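Local coordinates for protein glutathione S-transferase (Pseudomonas fluorescens, PDB 3M3M) that binds glutathione and probably catalyses its transfer to electrophilic substrates, as a glutathione transferase, at residues D9-G13 and V198-D202; N14-I18 and S69-L73; L22-G26 and H194-V198; D161-Y165 and W187-Q192. All blocks are in the same frame, centred on the assembly; numbering follows the deposited sequence.

Contact 1 of 4, residues D9-G13 and V198-D202; sequences DYRSG and VPMLD. With GSH (glutathione), chain B.
The backbone O of Met200 is gripped by two donors. One is a water that it meets at 3.0 Å and that also donates to Tyr10 O at 2.8 Å. The other is Lys19 NZ. The water therefore bridges two carbonyls that cannot bond to each other, and no direct hydrogen bond joins the two segments. The rest is packing. Met200, a selenomethionine, has CG anti to the backbone N (chi1 177°) and runs on extended to SE. This lays CG against Tyr10 O at 3.1 Å, a tight approach. A bend at chi3 then turns the terminal CE toward the start of helix 13-24, 3.6 Å from Gly13 CA. Leu201 spreads its two methyls over the neighbouring side chains. Its CD2 meets Tyr10 CB at 4.0 Å. Its CD1 lies over one face of the Arg11 guanidinium, 3.8 Å from NE, and the two side chains cross at about a right angle. The loop 9-13 is shaped by its own bonds. Asp9 OD1 accepts from Arg11 N at 2.9 Å, an Asx turn, inside a type I turn that ends at Ser12. Ser12 OG caps Cys15 N. The C-terminal tail thus packs on the turn between first strand and first helix of the thioredoxin-like domain, the turn that brings Ser12 into the glutathione pocket.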
# COMPACT_ATOMS: atom_id res chain seq x y z
N ASP A 9 1.65 -2.32 11.50
CA ASP A 9 0.82 -1.32 12.14
C ASP A 9 -0.38 -1.18 11.22
O ASP A 9 -0.25 -0.82 10.07
CB ASP A 9 1.63 -0.07 12.28
CG ASP A 9 0.80 1.17 12.84
OD1 ASP A 9 -0.44 1.12 12.99
OD2 ASP A 9 1.53 2.18 13.20
N TYR A 10 -1.60 -1.45 11.70
CA TYR A 10 -2.73 -1.32 10.77
C TYR A 10 -2.88 0.05 10.16
O TYR A 10 -3.45 0.14 9.04
CB TYR A 10 -4.07 -1.67 11.47
CG TYR A 10 -4.21 -3.12 11.82
CD1 TYR A 10 -4.23 -4.09 10.82
CD2 TYR A 10 -4.28 -3.53 13.18
CE1 TYR A 10 -4.40 -5.47 11.15
CE2 TYR A 10 -4.43 -4.91 13.53
CZ TYR A 10 -4.47 -5.84 12.50
OH TYR A 10 -4.67 -7.20 12.82
N ARG A 11 -2.43 1.13 10.84
CA ARG A 11 -2.50 2.48 10.26
C ARG A 11 -1.51 2.76 9.15
O ARG A 11 -1.62 3.76 8.46
CB ARG A 11 -2.37 3.57 11.34
CG ARG A 11 -3.71 3.52 12.04
CD ARG A 11 -3.86 4.71 12.87
NE ARG A 11 -5.23 4.85 13.45
CZ ARG A 11 -5.74 4.12 14.48
NH1 ARG A 11 -5.10 3.10 15.04
NH2 ARG A 11 -6.94 4.40 14.91
N SER A 12 -0.55 1.88 8.99
CA SER A 12 0.43 2.06 7.92
C SER A 12 -0.14 1.52 6.60
O SER A 12 -0.57 0.36 6.59
CB SER A 12 1.67 1.22 8.26
OG SER A 12 2.46 0.93 7.05
N GLY A 13 -0.18 2.35 5.56
CA GLY A 13 -0.68 1.94 4.28
C GLY A 13 0.10 0.74 3.78
O GLY A 13 -0.49 -0.18 3.19
N VAL A 198 -11.61 -5.88 2.91
CA VAL A 198 -11.64 -5.43 4.36
C VAL A 198 -11.05 -4.05 4.41
O VAL A 198 -10.13 -3.72 3.58
CB VAL A 198 -10.80 -6.40 5.28
CG1 VAL A 198 -11.41 -7.86 5.31
CG2 VAL A 198 -9.25 -6.53 4.86
N PRO A 199 -11.56 -3.19 5.32
CA PRO A 199 -11.05 -1.86 5.53
C PRO A 199 -9.76 -1.87 6.31
O PRO A 199 -9.33 -2.89 6.86
CB PRO A 199 -12.15 -1.16 6.37
CG PRO A 199 -12.69 -2.30 7.23
CD PRO A 199 -12.59 -3.55 6.30
N MSE A 200 -9.07 -0.70 6.29
CA MSE A 200 -7.80 -0.58 6.97
C MSE A 200 -7.97 -0.82 8.46
O MSE A 200 -7.25 -1.63 9.06
CB MSE A 200 -7.30 0.86 6.80
CG MSE A 200 -6.04 1.04 7.54
SE MSE A 200 -5.42 2.98 7.11
CE MSE A 200 -3.89 2.53 5.91
N LEU A 201 -8.95 -0.11 9.05
CA LEU A 201 -9.20 -0.31 10.46
C LEU A 201 -10.57 -1.00 10.68
O LEU A 201 -11.56 -0.58 10.04
CB LEU A 201 -9.23 1.06 11.16
CG LEU A 201 -7.98 1.94 10.89
CD1 LEU A 201 -8.08 3.34 11.48
CD2 LEU A 201 -6.83 1.18 11.48
N ASP A 202 -10.65 -1.97 11.60
CA ASP A 202 -11.94 -2.71 11.78
C ASP A 202 -13.06 -1.92 12.53
O ASP A 202 -12.75 -1.00 13.30
CB ASP A 202 -11.70 -4.08 12.41
CG ASP A 202 -11.09 -5.15 11.38
OD1 ASP A 202 -11.09 -5.05 10.05
OD2 ASP A 202 -10.59 -6.14 12.00
N1 GSH B . 9.42 0.19 0.81
CA1 GSH B . 8.84 -0.33 2.11
C1 GSH B . 7.59 -1.18 1.87
O11 GSH B . 7.40 -2.15 2.66
O12 GSH B . 6.80 -0.85 0.95
CB1 GSH B . 8.50 0.95 2.95
CG1 GSH B . 7.91 0.46 4.23
CD1 GSH B . 7.87 1.60 5.28
OE1 GSH B . 8.32 2.88 4.96
N2 GSH B . 7.40 1.37 6.54
CA2 GSH B . 7.35 2.46 7.51
C2 GSH B . 8.32 2.13 8.56
O2 GSH B . 8.43 0.86 8.93
CB2 GSH B . 5.91 2.47 8.08
SG2 GSH B . 4.66 2.89 6.74
N3 GSH B . 9.09 3.07 9.08
CA3 GSH B . 9.98 2.69 10.19
C3 GSH B . 11.34 3.36 10.12
O31 GSH B . 12.07 3.45 11.15
O32 GSH B . 11.75 3.79 9.02
O HOH W 1 -4.54 -2.21 7.94

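Contact 2 of 4, residues N14-I18 and S69-L73; sequences NCYKI and SNAIL. With GSH (glutathione), chain B.
Ile18 CD1 marks the tightly packed part of this contact. It sits 3.6 Å from Ile72 CG2 and 3.9 Å from Leu73 CD2, and also touches Ser69 O at 3.5 Å. The Ile18 and Ile72 side chains cross at about a right angle. Leu73 CD2 closes this apolar end against Lys17 O at 3.6 Å. The other end faces the ligand and is polar, and there Lys17, Ser69 and Asn70 meet through hydrogen bonds. The far side of helix 69-77, at Ala71, is exposed. The two helices run nearly parallel, with segment axes 10° apart. They are helices of the thioredoxin-like domain of the glutathione transferases, in which helix 69-77 presents its N-terminal end to the glutamyl carboxylate of glutathione. Here Ser69 N donates to GSH O11 in an almost straight bond (169°). Ser69 OG lies between its backbone N and carbonyl carbon (chi1 61°), from where it donates to GSH O12 at 2.7 Å. The helix end probably adds to the pull on this anion. Lys17, extended beyond CG, brings NZ to Ser69 OG at 3.1 Å and to Asn70 OD1 at 3.2 Å, the latter from above the carbonyl plane. Its salt bridge is to Glu100. A methionine in place of Lys17 would probably leave Glu100 without its countercharge and Ser69 OG freer to turn from the ligand. Asn70 ND2 also bonds to Glu100, and Asn70 belongs to the sodium site with Glu68.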
# COMPACT_ATOMS: atom_id res chain seq x y z
N ASN A 14 1.43 0.73 3.97
CA ASN A 14 2.23 -0.42 3.50
C ASN A 14 1.82 -1.74 4.17
O ASN A 14 1.79 -2.80 3.54
CB ASN A 14 3.72 -0.16 3.68
CG ASN A 14 4.17 1.00 2.79
OD1 ASN A 14 4.77 1.99 3.30
ND2 ASN A 14 3.90 0.87 1.49
N CYS A 15 1.42 -1.66 5.44
CA CYS A 15 0.95 -2.85 6.16
C CYS A 15 -0.51 -3.20 5.81
O CYS A 15 -0.87 -4.41 5.75
CB CYS A 15 1.03 -2.56 7.69
SG CYS A 15 2.76 -2.36 8.23
N TYR A 16 -1.36 -2.18 5.58
CA TYR A 16 -2.71 -2.43 5.11
C TYR A 16 -2.74 -3.26 3.81
O TYR A 16 -3.59 -4.17 3.62
CB TYR A 16 -3.44 -1.09 4.89
CG TYR A 16 -4.84 -1.28 4.32
CD1 TYR A 16 -5.72 -2.34 4.76
CD2 TYR A 16 -5.27 -0.39 3.31
CE1 TYR A 16 -7.03 -2.47 4.18
CE2 TYR A 16 -6.57 -0.51 2.72
CZ TYR A 16 -7.43 -1.55 3.21
OH TYR A 16 -8.68 -1.70 2.61
N LYS A 17 -1.79 -3.02 2.88
CA LYS A 17 -1.71 -3.86 1.70
C LYS A 17 -1.69 -5.34 2.05
O LYS A 17 -2.38 -6.11 1.34
CB LYS A 17 -0.35 -3.64 0.96
CG LYS A 17 -0.20 -2.24 0.36
CD LYS A 17 1.26 -2.00 -0.00
CE LYS A 17 1.44 -0.57 -0.48
NZ LYS A 17 2.89 -0.27 -0.87
N ILE A 18 -0.97 -5.72 3.11
CA ILE A 18 -0.81 -7.14 3.47
C ILE A 18 -2.08 -7.65 4.21
O ILE A 18 -2.57 -8.77 3.93
CB ILE A 18 0.43 -7.32 4.30
CG1 ILE A 18 1.68 -6.65 3.60
CG2 ILE A 18 0.70 -8.81 4.50
CD1 ILE A 18 1.80 -6.95 2.07
N SER A 69 6.58 -4.50 1.32
CA SER A 69 5.16 -4.77 1.15
C SER A 69 4.86 -5.21 -0.25
O SER A 69 4.08 -6.15 -0.42
CB SER A 69 4.31 -3.50 1.48
OG SER A 69 4.60 -2.40 0.61
N ASN A 70 5.45 -4.58 -1.25
CA ASN A 70 5.07 -4.98 -2.63
C ASN A 70 5.66 -6.36 -3.02
O ASN A 70 5.05 -7.05 -3.85
CB ASN A 70 5.45 -3.93 -3.66
CG ASN A 70 4.56 -2.70 -3.59
OD1 ASN A 70 3.57 -2.65 -2.87
ND2 ASN A 70 4.96 -1.66 -4.31
N ALA A 71 6.79 -6.75 -2.38
CA ALA A 71 7.34 -8.13 -2.67
C ALA A 71 6.48 -9.15 -1.93
O ALA A 71 6.14 -10.17 -2.50
CB ALA A 71 8.80 -8.23 -2.18
N ILE A 72 6.04 -8.77 -0.76
CA ILE A 72 5.10 -9.66 -0.02
C ILE A 72 3.79 -9.86 -0.81
O ILE A 72 3.30 -11.01 -0.92
CB ILE A 72 4.83 -9.12 1.43
CG1 ILE A 72 6.15 -9.14 2.26
CG2 ILE A 72 3.68 -10.02 2.08
CD1 ILE A 72 6.00 -8.15 3.47
N LEU A 73 3.24 -8.82 -1.43
CA LEU A 73 2.07 -8.99 -2.27
C LEU A 73 2.36 -9.99 -3.39
O LEU A 73 1.51 -10.86 -3.70
CB LEU A 73 1.62 -7.66 -2.89
CG LEU A 73 1.05 -6.60 -1.92
CD1 LEU A 73 0.74 -5.30 -2.70
CD2 LEU A 73 -0.25 -7.22 -1.28
N1 GSH B . 9.42 0.19 0.81
CA1 GSH B . 8.84 -0.33 2.11
C1 GSH B . 7.59 -1.18 1.87
O11 GSH B . 7.40 -2.15 2.66
O12 GSH B . 6.80 -0.85 0.95
CB1 GSH B . 8.50 0.95 2.95
CG1 GSH B . 7.91 0.46 4.23
CD1 GSH B . 7.87 1.60 5.28
OE1 GSH B . 8.32 2.88 4.96
N2 GSH B . 7.40 1.37 6.54
CA2 GSH B . 7.35 2.46 7.51
C2 GSH B . 8.32 2.13 8.56
O2 GSH B . 8.43 0.86 8.93
CB2 GSH B . 5.91 2.47 8.08
SG2 GSH B . 4.66 2.89 6.74
N3 GSH B . 9.09 3.07 9.08
CA3 GSH B . 9.98 2.69 10.19
C3 GSH B . 11.34 3.36 10.12
O31 GSH B . 12.07 3.45 11.15
O32 GSH B . 11.75 3.79 9.02

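Contact 3 of 4, residues L22-G26 and H194-V198; sequences LNLLG and HPRHV
Arg196 grips a single atom, Asn23 O, with two nitrogens from the side. NE donates at 2.9 Å and NH2 at 3.1 Å, and the oxygen lies in the guanidinium plane. Both donors are in the carbonyl plane of Asn23. The bend at chi3 (59°) turns the guanidinium back onto the helix end. Asn23 O also accepts from Gly26 N, part of the Schellman motif that closes helix 13-24 with positive phi at Gly26. A third side-chain bond holds the turn 194-197: Arg196 N donates to His194 ND1 at 2.9 Å, in the plane of the imidazole. The CH-pi contact uses the same ring. Leu24 CD2 lies over one face, 3.6 Å from the centroid, and Pro195 CD lies on the opposite face. An alanine in place of His194 would probably leave Arg196 N without its acceptor and open a gap beside Leu24 CD2. Van der Waals packing brings both Val198 methyls against Asn23 CB, CG1 at 3.6 Å, the two side chains crossing at about a right angle. Asn23 ND2 turns elsewhere, to Lys19 O and Tyr29 OH. The contact joins the C-terminal end of helix 13-24, whose Leu22 faces strand 4-8, to the loop leaving helix 182-192. His197 packs between these two helices.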
# COMPACT_ATOMS: atom_id res chain seq x y z
N LEU A 22 -4.12 -10.78 2.55
CA LEU A 22 -4.40 -11.98 3.32
C LEU A 22 -5.92 -12.27 3.39
O LEU A 22 -6.35 -13.46 3.21
CB LEU A 22 -3.75 -11.90 4.72
CG LEU A 22 -2.19 -11.96 4.68
CD1 LEU A 22 -1.72 -11.41 6.03
CD2 LEU A 22 -1.76 -13.42 4.45
N ASN A 23 -6.70 -11.23 3.67
CA ASN A 23 -8.19 -11.43 3.73
C ASN A 23 -8.80 -11.75 2.37
O ASN A 23 -9.67 -12.61 2.27
CB ASN A 23 -8.88 -10.22 4.42
CG ASN A 23 -8.63 -10.24 5.90
OD1 ASN A 23 -9.42 -10.88 6.65
ND2 ASN A 23 -7.52 -9.68 6.36
N LEU A 24 -8.33 -11.10 1.31
CA LEU A 24 -8.92 -11.36 -0.02
C LEU A 24 -8.67 -12.85 -0.38
O LEU A 24 -9.55 -13.46 -0.98
CB LEU A 24 -8.22 -10.52 -1.11
CG LEU A 24 -8.70 -9.09 -1.08
CD1 LEU A 24 -7.68 -8.25 -1.99
CD2 LEU A 24 -10.21 -8.93 -1.61
N LEU A 25 -7.55 -13.41 0.06
CA LEU A 25 -7.22 -14.80 -0.24
C LEU A 25 -7.62 -15.83 0.84
O LEU A 25 -7.32 -17.05 0.66
CB LEU A 25 -5.70 -14.96 -0.52
CG LEU A 25 -5.40 -14.39 -1.92
CD1 LEU A 25 -3.88 -14.08 -2.02
CD2 LEU A 25 -5.91 -15.25 -3.10
N GLY A 26 -8.29 -15.36 1.91
CA GLY A 26 -8.75 -16.28 2.92
C GLY A 26 -7.63 -16.92 3.69
O GLY A 26 -7.76 -18.10 4.12
N HIS A 194 -15.25 -5.56 -3.79
CA HIS A 194 -14.92 -6.93 -3.88
C HIS A 194 -15.54 -7.63 -2.64
O HIS A 194 -15.54 -7.04 -1.53
CB HIS A 194 -13.38 -7.14 -3.79
CG HIS A 194 -13.00 -8.56 -4.03
ND1 HIS A 194 -13.19 -9.56 -3.08
CD2 HIS A 194 -12.45 -9.15 -5.11
CE1 HIS A 194 -12.76 -10.71 -3.57
NE2 HIS A 194 -12.28 -10.48 -4.80
N PRO A 195 -16.17 -8.81 -2.83
CA PRO A 195 -16.92 -9.36 -1.71
C PRO A 195 -16.05 -9.69 -0.47
O PRO A 195 -16.61 -9.76 0.65
CB PRO A 195 -17.59 -10.58 -2.32
CG PRO A 195 -16.69 -10.95 -3.54
CD PRO A 195 -16.28 -9.59 -4.08
N ARG A 196 -14.73 -9.83 -0.63
CA ARG A 196 -13.85 -10.17 0.49
C ARG A 196 -13.04 -8.96 0.92
O ARG A 196 -12.14 -9.13 1.80
CB ARG A 196 -12.92 -11.33 0.12
CG ARG A 196 -13.66 -12.64 -0.20
CD ARG A 196 -12.68 -13.79 -0.25
NE ARG A 196 -11.96 -13.93 1.05
CZ ARG A 196 -12.38 -14.66 2.08
NH1 ARG A 196 -13.50 -15.43 1.93
NH2 ARG A 196 -11.71 -14.68 3.22
N HIS A 197 -13.43 -7.78 0.41
CA HIS A 197 -12.67 -6.53 0.77
C HIS A 197 -12.70 -6.37 2.31
O HIS A 197 -13.78 -6.68 2.98
CB HIS A 197 -13.27 -5.31 0.12
CG HIS A 197 -12.49 -4.05 0.46
ND1 HIS A 197 -11.24 -3.83 -0.06
CD2 HIS A 197 -12.78 -2.97 1.24
CE1 HIS A 197 -10.78 -2.65 0.37
NE2 HIS A 197 -11.69 -2.12 1.19
N VAL A 198 -11.61 -5.88 2.91
CA VAL A 198 -11.64 -5.43 4.36
C VAL A 198 -11.05 -4.05 4.41
O VAL A 198 -10.13 -3.72 3.58
CB VAL A 198 -10.80 -6.40 5.28
CG1 VAL A 198 -11.41 -7.86 5.31
CG2 VAL A 198 -9.25 -6.53 4.86

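Contact 4 of 4, residues D161-Y165 and W187-Q192; sequences DIALY and WMQRVQ
The Tyr165 ring carries Val191 CG1 over one face, 3.8 Å from its centroid. At its edge, in plane, lie Met188 CA and Gln192 NE2. The Trp187 indole presents its own edge to helix 159-168: CH2 comes within 3.5 Å of Tyr165 N, and 4.1 Å from Leu164 CB. One of its faces is covered by Val191 CG2. The two methyls of Val191 thus cover one face of each ring. Tyr165 has CG anti to the backbone N (chi1 180°), which sends the ring across to the other helix. There it is a knob in a hole made by Trp187, Met188, Val191 and Gln192. Its OH accepts from Gln192 NE2 at 2.7 Å, and the hydroxyl oxygen lies close to the plane of the Gln192 amide. Trp187 NE1 donates to Asp161 OD1 at 2.9 Å (153°), reaching the oxygen from above the carboxylate plane. These bonds hold both rings at their polar ends. The axes of the two helical segments cross at -116°. Asp161 has partners beyond the contact: OD1 also accepts from Leu152 N, and OD2 accepts from Ser158 N. The His169 ring stacks on Tyr165. Ser158 comes just before helix 159-168, so the Asp161 bond is consistent with the Ser-x-x-Asp N-capping box known in the C-terminal helical domain of glutathione transferases.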
# COMPACT_ATOMS: atom_id res chain seq x y z
N ASP A 161 -3.42 -2.69 -8.11
CA ASP A 161 -4.51 -1.88 -7.49
C ASP A 161 -4.37 -1.91 -5.98
O ASP A 161 -4.57 -0.90 -5.35
CB ASP A 161 -5.87 -2.52 -7.90
CG ASP A 161 -6.04 -2.56 -9.44
OD1 ASP A 161 -6.13 -1.51 -10.10
OD2 ASP A 161 -6.04 -3.67 -9.97
N ILE A 162 -4.13 -3.09 -5.41
CA ILE A 162 -3.99 -3.22 -3.94
C ILE A 162 -2.82 -2.27 -3.49
O ILE A 162 -2.98 -1.46 -2.51
CB ILE A 162 -3.70 -4.61 -3.54
CG1 ILE A 162 -4.97 -5.52 -3.82
CG2 ILE A 162 -3.32 -4.65 -2.01
CD1 ILE A 162 -4.66 -7.00 -3.74
N ALA A 163 -1.70 -2.34 -4.18
CA ALA A 163 -0.54 -1.48 -3.81
C ALA A 163 -0.93 0.02 -3.80
O ALA A 163 -0.52 0.81 -2.91
CB ALA A 163 0.62 -1.78 -4.79
N LEU A 164 -1.63 0.48 -4.85
CA LEU A 164 -1.99 1.91 -4.96
C LEU A 164 -3.24 2.29 -4.13
O LEU A 164 -3.37 3.48 -3.74
CB LEU A 164 -2.14 2.33 -6.43
CG LEU A 164 -0.69 2.49 -7.03
CD1 LEU A 164 -0.61 2.30 -8.44
CD2 LEU A 164 -0.12 3.83 -6.66
N TYR A 165 -4.14 1.33 -3.83
CA TYR A 165 -5.33 1.68 -3.06
C TYR A 165 -4.95 2.01 -1.64
O TYR A 165 -5.60 2.87 -1.03
CB TYR A 165 -6.27 0.47 -3.06
CG TYR A 165 -7.55 0.71 -2.28
CD1 TYR A 165 -8.65 1.44 -2.89
CD2 TYR A 165 -7.66 0.26 -0.97
CE1 TYR A 165 -9.80 1.69 -2.16
CE2 TYR A 165 -8.84 0.56 -0.22
CZ TYR A 165 -9.84 1.27 -0.82
OH TYR A 165 -11.00 1.53 -0.06
N TRP A 187 -12.75 3.90 -9.30
CA TRP A 187 -11.89 2.73 -9.06
C TRP A 187 -11.86 2.31 -7.57
O TRP A 187 -11.90 1.08 -7.24
CB TRP A 187 -10.50 3.08 -9.59
CG TRP A 187 -9.36 2.18 -9.16
CD1 TRP A 187 -8.95 1.01 -9.70
CD2 TRP A 187 -8.42 2.53 -8.14
NE1 TRP A 187 -7.80 0.54 -9.00
CE2 TRP A 187 -7.43 1.49 -8.08
CE3 TRP A 187 -8.34 3.64 -7.28
CZ2 TRP A 187 -6.32 1.51 -7.15
CZ3 TRP A 187 -7.22 3.68 -6.33
CH2 TRP A 187 -6.24 2.61 -6.31
N MSE A 188 -11.78 3.30 -6.65
CA MSE A 188 -11.78 2.98 -5.22
C MSE A 188 -13.12 2.23 -4.96
O MSE A 188 -13.15 1.29 -4.19
CB MSE A 188 -11.80 4.23 -4.38
CG MSE A 188 -10.40 4.76 -4.33
SE MSE A 188 -10.20 6.54 -3.53
CE MSE A 188 -11.32 6.43 -1.83
N GLN A 189 -14.22 2.78 -5.47
CA GLN A 189 -15.50 2.01 -5.39
C GLN A 189 -15.50 0.56 -5.86
O GLN A 189 -16.03 -0.31 -5.15
CB GLN A 189 -16.63 2.82 -6.07
CG GLN A 189 -17.37 3.52 -5.06
CD GLN A 189 -18.32 2.52 -4.53
OE1 GLN A 189 -18.71 1.59 -5.29
NE2 GLN A 189 -18.67 2.61 -3.25
N ARG A 190 -14.86 0.26 -7.00
CA ARG A 190 -14.71 -1.07 -7.51
C ARG A 190 -13.86 -1.96 -6.58
O ARG A 190 -14.20 -3.09 -6.34
CB ARG A 190 -14.06 -1.10 -8.92
CG ARG A 190 -14.96 -0.45 -9.90
CD ARG A 190 -14.66 -0.92 -11.33
NE ARG A 190 -13.71 0.01 -11.70
CZ ARG A 190 -13.89 1.25 -12.17
NH1 ARG A 190 -15.05 1.81 -12.53
NH2 ARG A 190 -12.82 1.92 -12.31
N VAL A 191 -12.75 -1.43 -6.10
CA VAL A 191 -11.91 -2.17 -5.17
C VAL A 191 -12.71 -2.56 -3.96
O VAL A 191 -12.75 -3.71 -3.56
CB VAL A 191 -10.66 -1.30 -4.79
CG1 VAL A 191 -9.89 -1.98 -3.58
CG2 VAL A 191 -9.76 -1.18 -6.12
N GLN A 192 -13.35 -1.57 -3.38
CA GLN A 192 -14.12 -1.72 -2.15
C GLN A 192 -15.35 -2.64 -2.31
O GLN A 192 -15.87 -3.13 -1.29
CB GLN A 192 -14.68 -0.34 -1.76
CG GLN A 192 -13.73 0.47 -1.05
CD GLN A 192 -14.14 1.92 -1.13
OE1 GLN A 192 -15.34 2.18 -1.35
NE2 GLN A 192 -13.16 2.88 -0.95

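Contacts 1 and 2 both touch glutathione, and their centres are 12 Å apart. Contact 1 brings Ser12 to the pocket, and contact 2 brings Asn14 and Ser69. Helix 13-24 ties contacts 2 and 3 together, and the tail through Val198 ties contact 3 to contact 1. Tyr16 OH lies 2.7 Å from Val198 O, a probable hydrogen bond that joins contact 2 to the residue shared by contacts 1 and 3. Contact 4 belongs to the C-terminal domain and backs onto the same helix. Lys17 CE packs on Ala163 O at 3.4 Å, and Leu24 CD1 on Ile162 CD1 at 3.7 Å. The Leu164 side chain stays about 11 Å from glutathione, so contact 4 does not touch the ligand.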